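Local coordinates for polyketide synthase type I (Bacillus amyloliquefaciens, PDB 5KKU), which probably dehydrates carrier-bound acyl intermediates, acting as the N-terminal dehydratase domain of a modular synthase in the difficidin assembly line, at residues Tyr20-His25 with Gln29-Pro34; Pro194-Ala199 with Lys235-Tyr240; Phe11-Ser16 with Leu42-Ala47. All coordinates share one frame; numbering follows the deposited sequence.

How the contacts relate
Following the chain from its N terminus, strand 9-15 opens contact 3, and helix 37-49 closes it after the chain has made helix 20-23 and strands 25-27 and 30-33. Contact 1 forms within that excursion, closing a short loop between Tyr20-His25 and Gln29-Pro34. The two contacts touch where Leu33 and Val22 meet Ile15 and Ser16. Contact 2 opens much later and closes a separate, longer loop between helix 194-200 and strand 236-248. Contacts 1 and 3 belong to the predicted N-terminal hotdog fold, contact 2 to the C-terminal one. Pro34 packs on Asp198, so contacts 1 and 2 meet where the predicted catalytic residues of the two folds face each other.

Contact 1 (Tyr20-His25 with Gln29-Pro34); sequences YIVRDH and QIRVLP
In the predicted N-terminal hotdog fold, His25, the predicted proton acceptor of the dehydratase, packs against Pro34 where helix 20-23 and strand 25-27 lie beside strand 30-33. Pro34 CG sits over one face of the imidazole, 4.1 Å from the ring centroid and 20° off its normal, a CH-pi contact. The ring reaches this place with CG anti to the backbone N (chi1 -172°). Val32 O lies at the ring edge, near its plane, 3.9 Å from His25 ND1. The backbones are joined by a weak but straight hydrogen bond, Val32 N to His25 O, of 3.4 Å.

Ile21 adds apolar contacts. Its CG2 presses closely on Pro34 CD, 3.4 Å away, and also touches Leu33 CD1. Two other approaches pack carbons on carbonyl oxygens. Val22 CG1 lies 3.2 Å from Val32 O. Arg31 runs extended past Val22, with its CG 3.3 Å from Val22 O. Its guanidinium ends near the aliphatic part of Arg23, and NH1 is hydrogen-bonded to His17 O. Arg23 turns to Asp24 instead, in a salt bridge of 3.1 Å between NH1 and OD2.

His155 meets the His25 ring edge-to-face. Between the segments, van der Waals packing dominates, with one weak backbone hydrogen bond. The proline on one face and His155 probably both limit how the predicted catalytic imidazole can turn.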
loop_
_atom_site.group_PDB
_atom_site.type_symbol
_atom_site.label_atom_id
_atom_site.label_comp_id
_atom_site.label_asym_id
_atom_site.label_seq_id
_atom_site.Cartn_x
_atom_site.Cartn_y
_atom_site.Cartn_z
ATOM N N TYR A 20 -8.261 -13.251 -0.043
ATOM C CA TYR A 20 -7.148 -13.536 0.827
ATOM C C TYR A 20 -6.582 -12.298 1.493
ATOM O O TYR A 20 -6.088 -12.396 2.550
ATOM C CB TYR A 20 -6.016 -14.293 0.142
ATOM C CG TYR A 20 -6.259 -15.726 -0.225
ATOM C CD1 TYR A 20 -6.320 -16.701 0.718
ATOM C CD2 TYR A 20 -6.379 -16.102 -1.528
ATOM C CE1 TYR A 20 -6.495 -18.009 0.382
ATOM C CE2 TYR A 20 -6.565 -17.399 -1.864
ATOM C CZ TYR A 20 -6.620 -18.339 -0.890
ATOM O OH TYR A 20 -6.797 -19.589 -1.179
ATOM N N ILE A 21 -6.679 -11.150 0.828
ATOM C CA ILE A 21 -6.166 -9.901 1.378
ATOM C C ILE A 21 -6.851 -9.556 2.697
ATOM O O ILE A 21 -6.198 -9.439 3.735
ATOM C CB ILE A 21 -6.353 -8.732 0.393
ATOM C CG1 ILE A 21 -5.593 -9.004 -0.907
ATOM C CG2 ILE A 21 -5.891 -7.427 1.022
ATOM C CD1 ILE A 21 -6.195 -8.328 -2.119
ATOM N N VAL A 22 -8.169 -9.395 2.650
ATOM C CA VAL A 22 -8.943 -9.062 3.839
ATOM C C VAL A 22 -8.944 -10.215 4.838
ATOM O O VAL A 22 -9.045 -10.002 6.046
ATOM C CB VAL A 22 -10.398 -8.703 3.484
ATOM C CG1 VAL A 22 -10.435 -7.500 2.554
ATOM C CG2 VAL A 22 -11.099 -9.895 2.852
ATOM N N ARG A 23 -8.831 -11.408 4.363
ATOM C CA ARG A 23 -8.825 -12.486 5.268
ATOM C C ARG A 23 -7.613 -12.409 6.143
ATOM O O ARG A 23 -7.669 -12.703 7.283
ATOM C CB ARG A 23 -8.876 -13.753 4.473
ATOM C CG ARG A 23 -8.668 -15.078 5.132
ATOM C CD ARG A 23 -8.472 -15.987 3.949
ATOM N NE ARG A 23 -8.067 -17.324 4.205
ATOM C CZ ARG A 23 -6.827 -17.765 4.282
ATOM N NH1 ARG A 23 -5.796 -17.012 4.178
ATOM N NH2 ARG A 23 -6.642 -19.021 4.454
ATOM N N ASP A 24 -6.520 -11.954 5.563
ATOM C CA ASP A 24 -5.243 -11.944 6.245
ATOM C C ASP A 24 -4.799 -10.516 6.584
ATOM O O ASP A 24 -3.665 -10.230 6.765
ATOM C CB ASP A 24 -4.203 -12.674 5.418
ATOM C CG ASP A 24 -4.414 -14.176 5.395
ATOM O OD1 ASP A 24 -5.260 -14.692 6.112
ATOM O OD2 ASP A 24 -3.709 -14.825 4.680
ATOM N N HIS A 25 -5.770 -9.631 6.652
ATOM C CA HIS A 25 -5.577 -8.280 7.167
ATOM C C HIS A 25 -6.766 -7.790 7.967
ATOM O O HIS A 25 -7.747 -7.305 7.441
ATOM C CB HIS A 25 -5.183 -7.276 6.090
ATOM C CG HIS A 25 -4.805 -5.951 6.633
ATOM N ND1 HIS A 25 -5.639 -4.873 6.594
ATOM C CD2 HIS A 25 -3.684 -5.528 7.233
ATOM C CE1 HIS A 25 -5.053 -3.844 7.150
ATOM N NE2 HIS A 25 -3.869 -4.221 7.552
ATOM N N GLN A 29 -10.040 -7.215 14.570
ATOM C CA GLN A 29 -10.809 -8.378 14.245
ATOM C C GLN A 29 -11.810 -8.133 13.150
ATOM O O GLN A 29 -12.673 -8.904 12.962
ATOM C CB GLN A 29 -11.435 -9.013 15.503
ATOM C CG GLN A 29 -10.449 -9.857 16.289
ATOM C CD GLN A 29 -11.010 -10.577 17.500
ATOM O OE1 GLN A 29 -11.274 -9.972 18.530
ATOM N NE2 GLN A 29 -11.157 -11.863 17.389
ATOM N N ILE A 30 -11.656 -7.039 12.450
ATOM C CA ILE A 30 -12.507 -6.744 11.322
ATOM C C ILE A 30 -11.691 -6.795 10.034
ATOM O O ILE A 30 -10.624 -6.292 9.999
ATOM C CB ILE A 30 -13.220 -5.415 11.481
ATOM C CG1 ILE A 30 -14.154 -5.444 12.668
ATOM C CG2 ILE A 30 -13.945 -5.053 10.228
ATOM C CD1 ILE A 30 -14.368 -4.093 13.253
ATOM N N ARG A 31 -12.241 -7.419 8.999
ATOM C CA ARG A 31 -11.554 -7.530 7.718
ATOM C C ARG A 31 -11.678 -6.240 6.913
ATOM O O ARG A 31 -12.783 -5.798 6.597
ATOM C CB ARG A 31 -12.107 -8.707 6.912
ATOM C CG ARG A 31 -11.957 -10.055 7.599
ATOM C CD ARG A 31 -12.412 -11.190 6.696
ATOM N NE ARG A 31 -12.584 -12.439 7.430
ATOM C CZ ARG A 31 -12.724 -13.629 6.858
ATOM N NH1 ARG A 31 -12.713 -13.737 5.536
ATOM N NH2 ARG A 31 -12.875 -14.714 7.605
ATOM N N VAL A 32 -10.538 -5.641 6.584
ATOM C CA VAL A 32 -10.517 -4.402 5.816
ATOM C C VAL A 32 -9.615 -4.529 4.593
ATOM O O VAL A 32 -8.857 -5.492 4.465
ATOM C CB VAL A 32 -10.039 -3.216 6.673
ATOM C CG1 VAL A 32 -10.072 -1.929 5.862
ATOM C CG2 VAL A 32 -10.895 -3.087 7.924
ATOM N N LEU A 33 -9.701 -3.553 3.695
ATOM C CA LEU A 33 -8.893 -3.554 2.482
ATOM C C LEU A 33 -7.781 -2.514 2.557
ATOM O O LEU A 33 -8.052 -1.310 2.614
ATOM C CB LEU A 33 -9.771 -3.298 1.255
ATOM C CG LEU A 33 -9.082 -3.420 -0.107
ATOM C CD1 LEU A 33 -8.264 -4.699 -0.183
ATOM C CD2 LEU A 33 -10.104 -3.364 -1.233
ATOM N N PRO A 34 -6.485 -3.015 2.559
ATOM C CA PRO A 34 -5.439 -1.978 2.632
ATOM C C PRO A 34 -5.601 -0.928 1.537
ATOM O O PRO A 34 -5.892 -1.274 0.392
ATOM C CB PRO A 34 -4.140 -2.759 2.420
ATOM C CG PRO A 34 -4.411 -4.083 3.020
ATOM C CD PRO A 34 -5.788 -4.380 2.517
#

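Contact 2 (Pro194-Ala199 with Lys235-Tyr240); sequences PAFLDA and KTIYTY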
loop_
_atom_site.group_PDB
_atom_site.type_symbol
_atom_site.label_atom_id
_atom_site.label_comp_id
_atom_site.label_asym_id
_atom_site.label_seq_id
_atom_site.Cartn_x
_atom_site.Cartn_y
_atom_site.Cartn_z
ATOM N N PRO A 194 -0.191 -6.692 -3.484
ATOM C CA PRO A 194 -0.647 -5.921 -2.355
ATOM C C PRO A 194 0.099 -6.237 -1.089
ATOM O O PRO A 194 0.331 -5.355 -0.329
ATOM C CB PRO A 194 -2.094 -6.318 -2.256
ATOM C CG PRO A 194 -2.482 -6.541 -3.627
ATOM C CD PRO A 194 -1.314 -7.183 -4.269
ATOM N N ALA A 195 0.465 -7.491 -0.893
ATOM C CA ALA A 195 1.265 -7.868 0.249
ATOM C C ALA A 195 2.580 -7.115 0.295
ATOM O O ALA A 195 2.944 -6.598 1.288
ATOM C CB ALA A 195 1.505 -9.347 0.292
ATOM N N PHE A 196 3.277 -7.067 -0.825
ATOM C CA PHE A 196 4.471 -6.295 -0.968
ATOM C C PHE A 196 4.239 -4.810 -0.713
ATOM O O PHE A 196 4.990 -4.223 -0.001
ATOM C CB PHE A 196 5.094 -6.493 -2.333
ATOM C CG PHE A 196 6.033 -7.665 -2.435
ATOM C CD1 PHE A 196 6.837 -8.033 -1.390
ATOM C CD2 PHE A 196 6.126 -8.364 -3.602
ATOM C CE1 PHE A 196 7.672 -9.094 -1.489
ATOM C CE2 PHE A 196 6.961 -9.423 -3.721
ATOM C CZ PHE A 196 7.742 -9.785 -2.666
ATOM N N LEU A 197 3.175 -4.251 -1.272
ATOM C CA LEU A 197 2.831 -2.866 -1.136
ATOM C C LEU A 197 2.548 -2.499 0.322
ATOM O O LEU A 197 3.072 -1.554 0.823
ATOM C CB LEU A 197 1.668 -2.506 -2.057
ATOM C CG LEU A 197 1.844 -2.508 -3.571
ATOM C CD1 LEU A 197 0.657 -1.902 -4.249
ATOM C CD2 LEU A 197 3.078 -1.760 -3.984
ATOM N N ASP A 198 1.696 -3.251 0.996
ATOM C CA ASP A 198 1.382 -3.077 2.400
ATOM C C ASP A 198 2.608 -3.068 3.293
ATOM O O ASP A 198 2.809 -2.166 4.006
ATOM C CB ASP A 198 0.411 -4.151 2.821
ATOM C CG ASP A 198 -0.075 -4.003 4.218
ATOM O OD1 ASP A 198 -0.773 -3.065 4.543
ATOM O OD2 ASP A 198 0.228 -4.841 5.010
ATOM N N ALA A 199 3.419 -4.102 3.221
ATOM C CA ALA A 199 4.634 -4.176 4.003
ATOM C C ALA A 199 5.594 -3.040 3.737
ATOM O O ALA A 199 6.285 -2.642 4.625
ATOM C CB ALA A 199 5.340 -5.488 3.819
ATOM N N LYS A 235 10.502 -12.417 -6.522
ATOM C CA LYS A 235 10.172 -13.128 -5.328
ATOM C C LYS A 235 10.558 -12.396 -4.063
ATOM O O LYS A 235 9.855 -12.412 -3.115
ATOM C CB LYS A 235 10.815 -14.482 -5.357
ATOM C CG LYS A 235 10.087 -15.486 -6.204
ATOM C CD LYS A 235 10.768 -16.825 -6.202
ATOM C CE LYS A 235 10.113 -17.747 -7.209
ATOM N NZ LYS A 235 10.896 -18.966 -7.542
ATOM N N THR A 236 11.709 -11.770 -4.043
ATOM C CA THR A 236 12.095 -10.984 -2.904
ATOM C C THR A 236 12.376 -9.568 -3.338
ATOM O O THR A 236 13.032 -9.359 -4.291
ATOM C CB THR A 236 13.381 -11.513 -2.239
ATOM O OG1 THR A 236 13.241 -12.870 -1.861
ATOM C CG2 THR A 236 13.768 -10.694 -1.048
ATOM N N ILE A 237 11.872 -8.600 -2.603
ATOM C CA ILE A 237 12.190 -7.211 -2.831
ATOM C C ILE A 237 12.940 -6.535 -1.709
ATOM O O ILE A 237 13.020 -7.025 -0.606
ATOM C CB ILE A 237 10.977 -6.365 -3.152
ATOM C CG1 ILE A 237 10.047 -6.315 -1.959
ATOM C CG2 ILE A 237 10.274 -6.859 -4.387
ATOM C CD1 ILE A 237 8.987 -5.276 -2.026
ATOM N N TYR A 238 13.477 -5.377 -1.990
ATOM C CA TYR A 238 14.253 -4.637 -1.034
ATOM C C TYR A 238 13.810 -3.218 -0.981
ATOM O O TYR A 238 14.149 -2.464 -1.826
ATOM C CB TYR A 238 15.733 -4.738 -1.367
ATOM C CG TYR A 238 16.232 -6.144 -1.410
ATOM C CD1 TYR A 238 16.040 -6.934 -2.498
ATOM C CD2 TYR A 238 16.876 -6.661 -0.361
ATOM C CE1 TYR A 238 16.463 -8.208 -2.507
ATOM C CE2 TYR A 238 17.303 -7.933 -0.363
ATOM C CZ TYR A 238 17.122 -8.689 -1.440
ATOM O OH TYR A 238 17.557 -9.924 -1.398
ATOM N N THR A 239 13.040 -2.903 0.025
ATOM C CA THR A 239 12.512 -1.608 0.233
ATOM C C THR A 239 13.488 -0.684 0.958
ATOM O O THR A 239 13.746 -0.831 2.105
ATOM C CB THR A 239 11.140 -1.694 0.939
ATOM O OG1 THR A 239 10.223 -2.410 0.112
ATOM C CG2 THR A 239 10.609 -0.333 1.203
ATOM N N TYR A 240 14.025 0.284 0.266
ATOM C CA TYR A 240 14.943 1.184 0.822
ATOM C C TYR A 240 14.277 2.489 1.233
ATOM O O TYR A 240 13.446 2.995 0.532
ATOM C CB TYR A 240 16.017 1.450 -0.192
ATOM C CG TYR A 240 16.923 2.567 0.156
ATOM C CD1 TYR A 240 18.036 2.350 0.900
ATOM C CD2 TYR A 240 16.685 3.821 -0.276
ATOM C CE1 TYR A 240 18.860 3.351 1.242
ATOM C CE2 TYR A 240 17.517 4.842 0.058
ATOM C CZ TYR A 240 18.613 4.588 0.813
ATOM O OH TYR A 240 19.430 5.549 1.169
#
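Phe196 is the side chain through which Pro194-Ala199 meets Lys235-Tyr240. The segment begins at Pro194, and Pro194 O accepts a helical bond of 2.8 Å from Asp198 N. Ala195 follows in the same pattern, with Ala199 N 3.2 Å from Ala195 O.

Phe196 comes next, and its CB points toward the strand. Two parts of the strand segment meet its ring. Ile237 lies over one face, with CG1 4.0 Å from the ring centroid and 27° off the normal, a CH-pi contact. Ile237 CD1 reaches the end of the ring attached to CB, 3.6 Å from Phe196 CD1 and 3.8 Å from Phe196 CG. Ile237 CG1 takes the crowded position between the backbone N and the carbonyl carbon (chi1 65°), which carries this branch out over the phenyl. The far end of the ring points at the backbone of the strand segment. Phe196 CZ comes within 3.4 Å of Lys235 O, which lies at the ring edge, near its plane. No hydrogen bond joins the two segments.

Two residues further on, the side chain of Asp198, the predicted proton donor, projects from another side of the helix. Its OD2 is hydrogen-bonded to His155 NE2. Ala199 brings the segment to its end, close to Asn161 and Tyr145.

The arrangement is that of a hotdog fold, a central helix packed on a curved antiparallel sheet, here the predicted C-terminal one. Ile237 also touches Ile265 of strand 258-266, and its backbone pairs with Leu177 of strand 172-178. The phenyl of Phe196 reaches from helix 194-200 to strand 236-248 and to Phe233 in the chain leading into it, which its ring meets edge-to-face.

Contact 3 (Phe11-Ser16 with Leu42-Ala47); sequences FLQKIS and LYRLAA
Gln13 NE2, which lies 3.8 Å from Leu45 CD2 across the contact, makes a weak hydrogen bond of 3.2 Å to Leu12 O in its own strand. The bond is bent, with an N-H...O angle of 134°. The glutamine chain folds at its second torsion (chi2 -74°), which turns the amide back to the preceding carbonyl while its CG stays against the leucine.

Leu45 is the main apolar side chain of this contact. Its CB points toward the strand, and its two methyl groups fit between Phe11 and Gln13, which both point to the helix, while Leu12 between them points away. Leu45 CD1 is 3.8 Å from Phe11 CB and 4.0 Å from Gln13 CG. Leu45 CD2 turns to the amide, with Gln13 CD 4.1 Å away. The same methyl approaches the Phe11 ring obliquely.

Arg44 lies one residue before. The end of its side chain swings to the strand, so that Gln13 OE1 is at the edge of the guanidinium, near its plane. The modelled distance from NH2 to OE1 is too short for a normal hydrogen bond, so the details of this pairing are doubtful. The firmer partner of Arg44 is Asp40, one helical turn earlier, in a salt bridge with NH1.

Strand 9-15 and helix 37-49 run in broadly opposite but oblique directions here, their short axes 141° apart and 10.6 Å at closest approach. Leu45 also touches Val78 of strand 73-83, which pairs with strand 9-15. The helix is the central one of the predicted N-terminal hotdog fold. Its contact with this strand combines a small apolar patch around Leu45 with a polar margin at Gln13 and Arg44, where the arginine's charge is probably balanced chiefly by Asp40.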
loop_
_atom_site.group_PDB
_atom_site.type_symbol
_atom_site.label_atom_id
_atom_site.label_comp_id
_atom_site.label_asym_id
_atom_site.label_seq_id
_atom_site.Cartn_x
_atom_site.Cartn_y
_atom_site.Cartn_z
ATOM N N PHE A 11 -15.062 1.105 -14.293
ATOM C CA PHE A 11 -14.777 -0.324 -14.270
ATOM C C PHE A 11 -15.221 -0.955 -12.954
ATOM O O PHE A 11 -15.104 -0.345 -11.891
ATOM C CB PHE A 11 -13.286 -0.579 -14.498
ATOM C CG PHE A 11 -12.811 -0.208 -15.874
ATOM C CD1 PHE A 11 -12.999 -1.070 -16.941
ATOM C CD2 PHE A 11 -12.177 1.003 -16.099
ATOM C CE1 PHE A 11 -12.563 -0.733 -18.208
ATOM C CE2 PHE A 11 -11.738 1.347 -17.364
ATOM C CZ PHE A 11 -11.932 0.478 -18.420
ATOM N N LEU A 12 -15.732 -2.180 -13.033
ATOM C CA LEU A 12 -16.194 -2.894 -11.850
ATOM C C LEU A 12 -15.233 -3.914 -11.278
ATOM O O LEU A 12 -14.884 -4.806 -11.955
ATOM C CB LEU A 12 -17.476 -3.629 -12.145
ATOM C CG LEU A 12 -17.990 -4.533 -11.036
ATOM C CD1 LEU A 12 -18.466 -3.731 -9.860
ATOM C CD2 LEU A 12 -19.042 -5.491 -11.497
ATOM N N GLN A 13 -14.873 -3.787 -10.010
ATOM C CA GLN A 13 -14.032 -4.772 -9.351
ATOM C C GLN A 13 -14.716 -5.345 -8.122
ATOM O O GLN A 13 -15.420 -4.674 -7.478
ATOM C CB GLN A 13 -12.730 -4.164 -8.965
ATOM C CG GLN A 13 -11.841 -3.753 -10.108
ATOM C CD GLN A 13 -11.212 -4.911 -10.773
ATOM O OE1 GLN A 13 -10.300 -5.484 -10.254
ATOM N NE2 GLN A 13 -11.742 -5.296 -11.872
ATOM N N LYS A 14 -14.463 -6.595 -7.815
ATOM C CA LYS A 14 -15.101 -7.233 -6.686
ATOM C C LYS A 14 -14.171 -7.578 -5.547
ATOM O O LYS A 14 -13.235 -8.258 -5.727
ATOM C CB LYS A 14 -15.787 -8.496 -7.135
ATOM C CG LYS A 14 -16.660 -8.322 -8.335
ATOM C CD LYS A 14 -17.584 -9.488 -8.490
ATOM C CE LYS A 14 -18.649 -9.207 -9.510
ATOM N NZ LYS A 14 -18.056 -8.730 -10.776
ATOM N N ILE A 15 -14.438 -7.096 -4.364
ATOM C CA ILE A 15 -13.706 -7.488 -3.180
ATOM C C ILE A 15 -14.610 -8.290 -2.251
ATOM O O ILE A 15 -15.367 -7.757 -1.524
ATOM C CB ILE A 15 -13.174 -6.285 -2.411
ATOM C CG1 ILE A 15 -12.226 -5.451 -3.237
ATOM C CG2 ILE A 15 -12.489 -6.722 -1.149
ATOM C CD1 ILE A 15 -11.094 -6.201 -3.873
ATOM N N SER A 16 -14.524 -9.597 -2.306
ATOM C CA SER A 16 -15.342 -10.420 -1.442
ATOM C C SER A 16 -14.764 -10.642 -0.062
ATOM O O SER A 16 -13.617 -10.462 0.149
ATOM C CB SER A 16 -15.632 -11.728 -2.104
ATOM O OG SER A 16 -14.468 -12.455 -2.274
ATOM N N LEU A 42 -5.487 -0.230 -9.900
ATOM C CA LEU A 42 -5.367 0.780 -10.919
ATOM C C LEU A 42 -4.433 0.370 -12.035
ATOM O O LEU A 42 -4.721 0.570 -13.153
ATOM C CB LEU A 42 -4.938 2.105 -10.343
ATOM C CG LEU A 42 -6.076 3.035 -10.032
ATOM C CD1 LEU A 42 -6.812 2.595 -8.809
ATOM C CD2 LEU A 42 -5.572 4.435 -9.875
ATOM N N TYR A 43 -3.328 -0.237 -11.675
ATOM C CA TYR A 43 -2.384 -0.726 -12.631
ATOM C C TYR A 43 -2.937 -1.876 -13.466
ATOM O O TYR A 43 -2.653 -1.934 -14.602
ATOM C CB TYR A 43 -1.079 -1.125 -11.953
ATOM C CG TYR A 43 -0.070 -0.019 -11.864
ATOM C CD1 TYR A 43 0.730 0.296 -12.917
ATOM C CD2 TYR A 43 0.056 0.732 -10.722
ATOM C CE1 TYR A 43 1.637 1.303 -12.826
ATOM C CE2 TYR A 43 0.965 1.733 -10.626
ATOM C CZ TYR A 43 1.759 1.987 -11.681
ATOM O OH TYR A 43 2.628 2.978 -11.610
ATOM N N ARG A 44 -3.734 -2.761 -12.884
ATOM C CA ARG A 44 -4.324 -3.825 -13.640
ATOM C C ARG A 44 -5.340 -3.289 -14.629
ATOM O O ARG A 44 -5.385 -3.730 -15.728
ATOM C CB ARG A 44 -4.998 -4.871 -12.777
ATOM C CG ARG A 44 -4.141 -5.592 -11.785
ATOM C CD ARG A 44 -4.895 -6.705 -11.091
ATOM N NE ARG A 44 -6.306 -6.416 -10.905
ATOM C CZ ARG A 44 -6.831 -6.099 -9.758
ATOM N NH1 ARG A 44 -6.065 -6.031 -8.720
ATOM N NH2 ARG A 44 -8.086 -5.834 -9.642
ATOM N N LEU A 45 -6.169 -2.356 -14.189
ATOM C CA LEU A 45 -7.221 -1.761 -14.988
ATOM C C LEU A 45 -6.701 -0.815 -16.043
ATOM O O LEU A 45 -7.218 -0.795 -17.105
ATOM C CB LEU A 45 -8.230 -1.026 -14.121
ATOM C CG LEU A 45 -9.140 -1.881 -13.269
ATOM C CD1 LEU A 45 -10.116 -1.051 -12.525
ATOM C CD2 LEU A 45 -9.871 -2.906 -14.079
ATOM N N ALA A 46 -5.714 -0.009 -15.722
ATOM C CA ALA A 46 -5.147 0.886 -16.687
ATOM C C ALA A 46 -4.766 0.104 -17.915
ATOM O O ALA A 46 -5.046 0.489 -18.991
ATOM C CB ALA A 46 -3.931 1.572 -16.130
ATOM N N ALA A 47 -4.055 -0.980 -17.696
ATOM C CA ALA A 47 -3.507 -1.780 -18.753
ATOM C C ALA A 47 -4.579 -2.086 -19.759
ATOM O O ALA A 47 -4.296 -2.456 -20.843
ATOM C CB ALA A 47 -2.902 -3.061 -18.192
#